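PDB 3LR1: tungstate ABC transporter, periplasmic tungstate-binding protein, which probably captures tungstate in the periplasm and delivers it to the membrane components of an ABC uptake transporter. Local coordinates for residues L24-F28 and K219-V224; V55-H61 and P198-V204; I98-A104 and I187-G191. One frame throughout, in Å; residues are numbered along the deposited sequence.

Contact 1: residues L24-F28 and K219-V224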
loop_
_atom_site.group_PDB
_atom_site.type_symbol
_atom_site.label_atom_id
_atom_site.label_comp_id
_atom_site.label_asym_id
_atom_site.label_seq_id
_atom_site.Cartn_x
_atom_site.Cartn_y
_atom_site.Cartn_z
ATOM N N LEU A 24 -4.491 -6.113 -13.608
ATOM C CA LEU A 24 -3.385 -7.053 -13.552
ATOM C C LEU A 24 -3.840 -8.516 -13.568
ATOM O O LEU A 24 -3.170 -9.368 -14.188
ATOM C CB LEU A 24 -2.548 -6.788 -12.278
ATOM C CG LEU A 24 -1.253 -7.565 -12.078
ATOM C CD1 LEU A 24 -0.224 -7.354 -13.204
ATOM C CD2 LEU A 24 -0.658 -7.157 -10.761
ATOM N N LEU A 25 -4.918 -8.847 -12.850
ATOM C CA LEU A 25 -5.294 -10.237 -12.682
ATOM C C LEU A 25 -5.998 -10.961 -13.877
ATOM O O LEU A 25 -5.769 -12.127 -14.084
ATOM C CB LEU A 25 -6.081 -10.447 -11.369
ATOM C CG LEU A 25 -5.338 -10.059 -10.086
ATOM C CD1 LEU A 25 -6.310 -10.142 -8.791
ATOM C CD2 LEU A 25 -4.123 -10.932 -9.918
ATOM N N PRO A 26 -6.877 -10.297 -14.634
ATOM C CA PRO A 26 -7.580 -11.056 -15.678
ATOM C C PRO A 26 -6.764 -11.845 -16.709
ATOM O O PRO A 26 -7.145 -13.003 -17.035
ATOM C CB PRO A 26 -8.500 -10.030 -16.299
ATOM C CG PRO A 26 -8.849 -9.110 -15.137
ATOM C CD PRO A 26 -7.495 -8.975 -14.414
ATOM N N PRO A 27 -5.661 -11.289 -17.217
ATOM C CA PRO A 27 -4.864 -12.135 -18.109
ATOM C C PRO A 27 -4.329 -13.388 -17.465
ATOM O O PRO A 27 -4.287 -14.408 -18.113
ATOM C CB PRO A 27 -3.723 -11.240 -18.503
ATOM C CG PRO A 27 -4.264 -9.809 -18.214
ATOM C CD PRO A 27 -5.034 -9.960 -17.003
ATOM N N PHE A 28 -3.942 -13.316 -16.188
ATOM C CA PHE A 28 -3.532 -14.511 -15.414
ATOM C C PHE A 28 -4.696 -15.469 -15.245
ATOM O O PHE A 28 -4.538 -16.696 -15.412
ATOM C CB PHE A 28 -2.970 -14.105 -14.063
ATOM C CG PHE A 28 -2.573 -15.243 -13.192
ATOM C CD1 PHE A 28 -1.374 -15.864 -13.418
ATOM C CD2 PHE A 28 -3.463 -15.760 -12.208
ATOM C CE1 PHE A 28 -0.997 -17.000 -12.657
ATOM C CE2 PHE A 28 -3.114 -16.844 -11.399
ATOM C CZ PHE A 28 -1.889 -17.479 -11.612
ATOM N N LYS A 219 2.985 -19.470 -9.998
ATOM C CA LYS A 219 2.670 -18.954 -11.333
ATOM C C LYS A 219 2.261 -17.526 -11.306
ATOM O O LYS A 219 2.669 -16.744 -12.173
ATOM C CB LYS A 219 1.658 -19.793 -12.016
ATOM C CG LYS A 219 2.234 -21.097 -12.549
ATOM C CD LYS A 219 1.101 -22.068 -12.871
ATOM C CE LYS A 219 1.604 -23.268 -13.618
ATOM N NZ LYS A 219 0.559 -24.357 -13.544
ATOM N N LEU A 220 1.476 -17.168 -10.279
ATOM C CA LEU A 220 1.072 -15.800 -10.102
ATOM C C LEU A 220 2.265 -14.888 -9.895
ATOM O O LEU A 220 2.358 -13.814 -10.544
ATOM C CB LEU A 220 0.032 -15.635 -9.008
ATOM C CG LEU A 220 -0.444 -14.188 -8.828
ATOM C CD1 LEU A 220 -1.254 -13.650 -10.084
ATOM C CD2 LEU A 220 -1.296 -14.041 -7.541
ATOM N N ILE A 221 3.186 -15.292 -9.016
ATOM C CA ILE A 221 4.323 -14.455 -8.742
ATOM C C ILE A 221 5.194 -14.282 -10.011
ATOM O O ILE A 221 5.658 -13.187 -10.306
ATOM C CB ILE A 221 5.185 -15.019 -7.570
ATOM C CG1 ILE A 221 4.354 -14.941 -6.262
ATOM C CG2 ILE A 221 6.498 -14.209 -7.500
ATOM C CD1 ILE A 221 5.018 -15.594 -4.979
ATOM N N ASP A 222 5.395 -15.348 -10.745
ATOM C CA ASP A 222 6.149 -15.314 -12.025
ATOM C C ASP A 222 5.496 -14.356 -13.019
ATOM O O ASP A 222 6.162 -13.619 -13.745
ATOM C CB ASP A 222 6.251 -16.732 -12.638
ATOM C CG ASP A 222 7.227 -17.686 -11.850
ATOM O OD1 ASP A 222 8.038 -17.217 -11.018
ATOM O OD2 ASP A 222 7.194 -18.927 -12.078
ATOM N N TYR A 223 4.166 -14.372 -12.997
ATOM C CA TYR A 223 3.371 -13.548 -13.890
ATOM C C TYR A 223 3.505 -12.086 -13.577
ATOM O O TYR A 223 3.786 -11.288 -14.468
ATOM C CB TYR A 223 1.896 -14.007 -13.956
ATOM C CG TYR A 223 1.009 -12.929 -14.578
ATOM C CD1 TYR A 223 0.946 -12.718 -15.955
ATOM C CD2 TYR A 223 0.244 -12.134 -13.774
ATOM C CE1 TYR A 223 0.108 -11.710 -16.495
ATOM C CE2 TYR A 223 -0.560 -11.129 -14.300
ATOM C CZ TYR A 223 -0.611 -10.927 -15.632
ATOM O OH TYR A 223 -1.364 -9.920 -16.074
ATOM N N VAL A 224 3.250 -11.735 -12.334
ATOM C CA VAL A 224 3.301 -10.378 -11.848
ATOM C C VAL A 224 4.691 -9.790 -12.047
ATOM O O VAL A 224 4.807 -8.686 -12.401
ATOM C CB VAL A 224 2.810 -10.325 -10.375
ATOM C CG1 VAL A 224 3.041 -9.026 -9.800
ATOM C CG2 VAL A 224 1.279 -10.728 -10.279
#

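Contact 2: residues V55-H61 and P198-V204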
loop_
_atom_site.group_PDB
_atom_site.type_symbol
_atom_site.label_atom_id
_atom_site.label_comp_id
_atom_site.label_asym_id
_atom_site.label_seq_id
_atom_site.Cartn_x
_atom_site.Cartn_y
_atom_site.Cartn_z
ATOM N N VAL A 55 -5.005 -18.092 3.120
ATOM C CA VAL A 55 -4.753 -17.648 1.763
ATOM C C VAL A 55 -3.519 -18.331 1.198
ATOM O O VAL A 55 -2.737 -18.946 1.934
ATOM C CB VAL A 55 -4.567 -16.119 1.682
ATOM C CG1 VAL A 55 -5.907 -15.407 2.067
ATOM C CG2 VAL A 55 -3.348 -15.621 2.569
ATOM N N ASP A 56 -3.336 -18.227 -0.127
ATOM C CA ASP A 56 -2.196 -18.884 -0.817
ATOM C C ASP A 56 -1.020 -17.913 -1.148
ATOM O O ASP A 56 0.124 -18.326 -1.334
ATOM C CB ASP A 56 -2.745 -19.496 -2.105
ATOM C CG ASP A 56 -3.977 -20.353 -1.882
ATOM O OD1 ASP A 56 -3.824 -21.420 -1.202
ATOM O OD2 ASP A 56 -5.071 -19.987 -2.423
ATOM N N VAL A 57 -1.359 -16.623 -1.258
ATOM C CA VAL A 57 -0.416 -15.564 -1.588
ATOM C C VAL A 57 -0.694 -14.340 -0.748
ATOM O O VAL A 57 -1.856 -14.053 -0.443
ATOM C CB VAL A 57 -0.574 -15.207 -3.076
ATOM C CG1 VAL A 57 0.402 -14.105 -3.487
ATOM C CG2 VAL A 57 -0.283 -16.346 -3.913
ATOM N N VAL A 58 0.366 -13.622 -0.360
ATOM C CA VAL A 58 0.248 -12.388 0.357
ATOM C C VAL A 58 0.886 -11.312 -0.474
ATOM O O VAL A 58 2.012 -11.492 -0.916
ATOM C CB VAL A 58 0.898 -12.489 1.797
ATOM C CG1 VAL A 58 0.873 -11.172 2.504
ATOM C CG2 VAL A 58 0.193 -13.563 2.631
ATOM N N PHE A 59 0.212 -10.167 -0.609
ATOM C CA PHE A 59 0.738 -9.043 -1.424
ATOM C C PHE A 59 0.561 -7.734 -0.641
ATOM O O PHE A 59 -0.560 -7.197 -0.525
ATOM C CB PHE A 59 0.016 -8.997 -2.764
ATOM C CG PHE A 59 0.425 -7.859 -3.667
ATOM C CD1 PHE A 59 1.705 -7.680 -4.041
ATOM C CD2 PHE A 59 -0.499 -6.998 -4.134
ATOM C CE1 PHE A 59 2.082 -6.675 -4.946
ATOM C CE2 PHE A 59 -0.143 -5.971 -5.043
ATOM C CZ PHE A 59 1.159 -5.826 -5.417
ATOM N N VAL A 60 1.647 -7.233 -0.098
ATOM C CA VAL A 60 1.573 -6.109 0.831
ATOM C C VAL A 60 2.770 -5.208 0.657
ATOM O O VAL A 60 3.764 -5.591 0.072
ATOM C CB VAL A 60 1.518 -6.548 2.307
ATOM C CG1 VAL A 60 0.169 -7.303 2.630
ATOM C CG2 VAL A 60 2.737 -7.367 2.686
ATOM N N HIS A 61 2.686 -4.019 1.182
ATOM C CA HIS A 61 3.827 -3.098 1.182
ATOM C C HIS A 61 4.076 -2.855 2.665
ATOM O O HIS A 61 3.465 -2.006 3.263
ATOM C CB HIS A 61 3.539 -1.746 0.411
ATOM C CG HIS A 61 4.682 -0.783 0.498
ATOM N ND1 HIS A 61 5.995 -1.176 0.306
ATOM C CD2 HIS A 61 4.739 0.517 0.866
ATOM C CE1 HIS A 61 6.803 -0.149 0.530
ATOM N NE2 HIS A 61 6.069 0.885 0.873
ATOM N N PRO A 198 8.446 -0.894 -2.931
ATOM C CA PRO A 198 8.680 -2.283 -3.089
ATOM C C PRO A 198 7.598 -3.082 -2.478
ATOM O O PRO A 198 7.744 -3.532 -1.302
ATOM C CB PRO A 198 9.967 -2.495 -2.264
ATOM C CG PRO A 198 9.770 -1.472 -1.078
ATOM C CD PRO A 198 9.282 -0.277 -1.871
ATOM N N TYR A 199 6.509 -3.303 -3.200
ATOM C CA TYR A 199 5.541 -4.201 -2.648
ATOM C C TYR A 199 6.247 -5.489 -2.603
ATOM O O TYR A 199 7.106 -5.724 -3.442
ATOM C CB TYR A 199 4.270 -4.350 -3.487
ATOM C CG TYR A 199 3.369 -3.169 -3.334
ATOM C CD1 TYR A 199 2.145 -3.263 -2.662
ATOM C CD2 TYR A 199 3.743 -1.949 -3.837
ATOM C CE1 TYR A 199 1.333 -2.154 -2.520
ATOM C CE2 TYR A 199 2.943 -0.849 -3.707
ATOM C CZ TYR A 199 1.734 -0.961 -3.056
ATOM O OH TYR A 199 0.952 0.125 -2.921
ATOM N N GLY A 200 5.882 -6.331 -1.656
ATOM C CA GLY A 200 6.267 -7.732 -1.680
ATOM C C GLY A 200 5.107 -8.693 -1.972
ATOM O O GLY A 200 4.015 -8.541 -1.446
ATOM N N ILE A 201 5.353 -9.647 -2.857
ATOM C CA ILE A 201 4.427 -10.704 -3.190
ATOM C C ILE A 201 5.114 -12.011 -2.775
ATOM O O ILE A 201 6.294 -12.203 -3.072
ATOM C CB ILE A 201 3.958 -10.663 -4.690
ATOM C CG1 ILE A 201 2.738 -11.577 -4.847
ATOM C CG2 ILE A 201 5.104 -11.005 -5.697
ATOM C CD1 ILE A 201 1.965 -11.388 -6.186
HETATM N N MSE A 202 4.394 -12.866 -2.034
HETATM C CA MSE A 202 4.997 -14.047 -1.365
HETATM C C MSE A 202 3.992 -15.172 -1.413
HETATM O O MSE A 202 2.792 -14.926 -1.318
HETATM C CB MSE A 202 5.327 -13.759 0.105
HETATM C CG MSE A 202 6.179 -12.596 0.342
HETATM SE SE MSE A 202 6.210 -12.117 2.206
HETATM C CE MSE A 202 4.519 -11.295 2.640
ATOM N N ALA A 203 4.488 -16.388 -1.570
ATOM C CA ALA A 203 3.695 -17.601 -1.526
ATOM C C ALA A 203 3.702 -18.116 -0.090
ATOM O O ALA A 203 4.764 -18.088 0.601
ATOM C CB ALA A 203 4.245 -18.632 -2.512
ATOM N N VAL A 204 2.520 -18.564 0.365
ATOM C CA VAL A 204 2.334 -19.193 1.662
ATOM C C VAL A 204 2.997 -20.578 1.564
ATOM O O VAL A 204 2.808 -21.318 0.566
ATOM C CB VAL A 204 0.865 -19.312 2.041
ATOM C CG1 VAL A 204 0.704 -20.113 3.339
ATOM C CG2 VAL A 204 0.281 -17.895 2.232
#

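Contact 3: residues I98-A104 and I187-G191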
loop_
_atom_site.group_PDB
_atom_site.type_symbol
_atom_site.label_atom_id
_atom_site.label_comp_id
_atom_site.label_asym_id
_atom_site.label_seq_id
_atom_site.Cartn_x
_atom_site.Cartn_y
_atom_site.Cartn_z
ATOM N N ILE A 98 3.386 24.142 1.112
ATOM C CA ILE A 98 4.248 22.984 0.874
ATOM C C ILE A 98 4.587 22.799 -0.597
ATOM O O ILE A 98 5.569 22.090 -0.883
ATOM C CB ILE A 98 3.786 21.640 1.526
ATOM C CG1 ILE A 98 2.647 20.994 0.785
ATOM C CG2 ILE A 98 3.504 21.781 3.021
ATOM C CD1 ILE A 98 2.398 19.575 1.238
ATOM N N ALA A 99 3.876 23.486 -1.508
ATOM C CA ALA A 99 4.187 23.385 -2.939
ATOM C C ALA A 99 5.568 23.956 -3.207
ATOM O O ALA A 99 6.191 23.615 -4.197
ATOM C CB ALA A 99 3.145 24.114 -3.806
ATOM N N LYS A 100 6.063 24.801 -2.315
ATOM C CA LYS A 100 7.417 25.300 -2.444
ATOM C C LYS A 100 8.518 24.406 -1.860
ATOM O O LYS A 100 9.710 24.727 -2.026
ATOM C CB LYS A 100 7.497 26.702 -1.888
ATOM C CG LYS A 100 7.695 26.860 -0.389
ATOM C CD LYS A 100 7.983 28.379 -0.070
ATOM C CE LYS A 100 6.962 29.394 -0.784
ATOM N NZ LYS A 100 7.296 30.871 -0.543
ATOM N N ALA A 101 8.134 23.284 -1.231
ATOM C CA ALA A 101 9.095 22.322 -0.664
ATOM C C ALA A 101 9.849 21.553 -1.753
ATOM O O ALA A 101 9.293 21.221 -2.800
ATOM C CB ALA A 101 8.386 21.371 0.231
ATOM N N LYS A 102 11.130 21.282 -1.517
ATOM C CA LYS A 102 11.941 20.587 -2.499
ATOM C C LYS A 102 12.080 19.102 -2.190
ATOM O O LYS A 102 12.461 18.310 -3.049
ATOM C CB LYS A 102 13.340 21.247 -2.603
ATOM C CG LYS A 102 13.363 22.762 -2.881
ATOM C CD LYS A 102 12.689 23.164 -4.182
ATOM C CE LYS A 102 12.540 24.711 -4.262
ATOM N NZ LYS A 102 11.592 25.134 -5.359
ATOM N N THR A 103 11.800 18.711 -0.958
ATOM C CA THR A 103 11.831 17.290 -0.585
ATOM C C THR A 103 10.640 16.998 0.323
ATOM O O THR A 103 10.047 17.909 0.921
ATOM C CB THR A 103 13.086 16.912 0.181
ATOM O OG1 THR A 103 13.102 17.606 1.425
ATOM C CG2 THR A 103 14.427 17.245 -0.624
ATOM N N ALA A 104 10.310 15.733 0.465
ATOM C CA ALA A 104 9.225 15.364 1.357
ATOM C C ALA A 104 9.534 15.686 2.814
ATOM O O ALA A 104 8.661 16.127 3.545
ATOM C CB ALA A 104 8.852 13.870 1.202
ATOM N N ILE A 187 -2.643 17.121 -5.045
ATOM C CA ILE A 187 -1.241 16.837 -4.812
ATOM C C ILE A 187 -0.471 18.165 -4.717
ATOM O O ILE A 187 -0.397 18.962 -5.680
ATOM C CB ILE A 187 -0.630 15.913 -5.958
ATOM C CG1 ILE A 187 -1.383 14.578 -6.098
ATOM C CG2 ILE A 187 0.855 15.655 -5.781
ATOM C CD1 ILE A 187 -0.950 13.797 -7.364
ATOM N N LEU A 188 0.142 18.375 -3.556
ATOM C CA LEU A 188 0.972 19.568 -3.323
ATOM C C LEU A 188 2.450 19.247 -3.309
ATOM O O LEU A 188 3.288 20.110 -3.582
ATOM C CB LEU A 188 0.527 20.236 -2.032
ATOM C CG LEU A 188 -0.893 20.796 -2.129
ATOM C CD1 LEU A 188 -1.439 20.970 -0.707
ATOM C CD2 LEU A 188 -0.942 22.140 -2.917
ATOM N N PHE A 189 2.812 18.023 -2.969
ATOM C CA PHE A 189 4.191 17.585 -3.121
ATOM C C PHE A 189 4.280 16.189 -3.670
ATOM O O PHE A 189 3.642 15.271 -3.149
ATOM C CB PHE A 189 4.970 17.584 -1.802
ATOM C CG PHE A 189 6.383 17.172 -1.992
ATOM C CD1 PHE A 189 7.335 18.115 -2.370
ATOM C CD2 PHE A 189 6.760 15.836 -1.893
ATOM C CE1 PHE A 189 8.635 17.731 -2.620
ATOM C CE2 PHE A 189 8.083 15.446 -2.146
ATOM C CZ PHE A 189 9.009 16.407 -2.505
ATOM N N GLN A 190 5.112 16.026 -4.704
ATOM C CA GLN A 190 5.433 14.725 -5.245
ATOM C C GLN A 190 6.915 14.614 -5.636
ATOM O O GLN A 190 7.580 15.609 -5.906
ATOM C CB GLN A 190 4.538 14.427 -6.428
ATOM C CG GLN A 190 4.511 15.509 -7.530
ATOM C CD GLN A 190 3.445 15.142 -8.548
ATOM O OE1 GLN A 190 3.463 14.039 -9.035
ATOM N NE2 GLN A 190 2.479 16.029 -8.806
ATOM N N GLY A 191 7.421 13.377 -5.581
ATOM C CA GLY A 191 8.846 13.065 -5.870
ATOM C C GLY A 191 9.139 13.203 -7.351
ATOM O O GLY A 191 9.897 12.385 -7.903
#

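Contact 1: residues L24-F28 and K219-V224
The hydroxyl of Y223 gives its proton to the backbone carbonyl of L24, with OH and O 2.7 Å apart. The donor lies in the carbonyl plane and the C=O...donor angle is 149°. F28 N, 4.5 Å from L24 O, is too far for a helical bond, and within the two segments Y223 OH takes its place. The helix is kinked at P26 and P27, which probably contributes. P27 also lies beside the phenol, its CG 3.6 Å from Y223 OH.

The rest is mostly apolar, though the F28 ring also meets backbone, CE1 being 3.4 Å from L220 N. F28 reaches across to the other helix with CG anti to its own backbone N, which brings the ring against L220. There CD1 of L220 stands 3.7 Å from the centroid of the F28 ring, almost on its normal, a CH-pi contact over the face. A second one comes from F28 CB, 4.0 Å from the centroid of the Y223 ring. The two rings themselves meet obliquely, planes at 40°. L24 CD2 and V224 CG2, 4.1 Å apart, extend the packing.

Segments 24-28 and 219-224 run at 122°, their axes 10.7 Å apart at closest. Their helices, 20-32 and 214-224, pack on the sheet of a periplasmic binding-protein fold, F28 touching L7 and V36. The chemistry implies a mainly hydrophobic pair in which one directional bond fixes the phenol end of Y223.

Contact 2: residues V55-H61 and P198-V204
Strands 57-60 and 197-204 form an antiparallel pair in the mixed sheet of this periplasmic binding-protein fold; the axes of 57-60 and 198-204 come within 4.7 Å. V58 with M202 and V60 with G200 are the hydrogen-bonded pairs; G200 N to V60 O is the shortest of their four bonds at 2.8 Å. Beyond the bridges, V204 N reaches D56 O at 2.9 Å in a nearly straight bond (177°), although the donor stands well above the carbonyl plane.

F59, H61 and Y199 form an aromatic cluster at the other end. CB of H61 lies over one face of the Y199 ring, 3.7 Å from its centroid. The F59 ring puts CE1 3.5 Å from Y199 CB, and its plane is near parallel to that of Y199 but slid aside. Exchanging F59 for alanine would probably open a gap beside Y199 CB and I201 CB, with the Y199 ring then held mainly by H61 and by N84 at its hydroxyl. H61 ND1 makes a weak bond to P198 O.

Helix 214-224 packs on V57, I201 and A203, while helix 63-71 meets V60 and M202; strand 6-12 flanks 57-60, and strand 78-90 lies along 197-204.

Contact 3: residues I98-A104 and I187-G191
The ring of F189 is set against bare backbone more than against side chains: its CZ lies 3.3 Å from both T103 C and A104 N. Around it the loop turns different groups to different parts of the ring. T103 O stands 3.8 Å above the plane, offset toward the rim, whereas A101 O approaches in the plane at the edge, 3.6 Å from CE1. A104 adds its methyl, with CB 3.8 Å from F189 CE2. A chi1 of -178° swings CG of F189 to the side opposite its amide nitrogen, so that the ring, rather than CB, ends up against the loop.

L188 and F189 both face I88 of strand 78-90, a classic beta bulge in strand 186-190. At L188 the backbone also takes part, its O receiving a CA-H...O contact from A99 CA at 3.5 Å with an angle of 158° at the hydrogen. Next to it, I98 CG1 packs on L188 CB at 3.6 Å, the two side chains crossing at about a right angle. I98 and A99 of the 3-10 segment lie against L188, while T103, at the N-cap of helix 104-114, turns its OG1 to E106 N. Y167 touches both I98 and L188.

In the fold
Contacts 1 and 2 are neighbours, their centres 13 Å apart, joined where helix 214-224 lies on strand 197-204: I221 CD1 is 3.5 Å from A203 N, and V224 CG2 is 4.2 Å from I201 CD1. Contact 3 lies on the opposite side of the chain's centre, with its centre 34 Å from that of contact 1 and 31 Å from that of contact 2. Strands 186-190 and 197-204 nevertheless belong to the same sheet. A bound tungsten ion about 5 Å from the side chain of H61 is consistent with the ligand site of a periplasmic binding protein. A second tungsten ion lies about 12 Å from the side chain of L25.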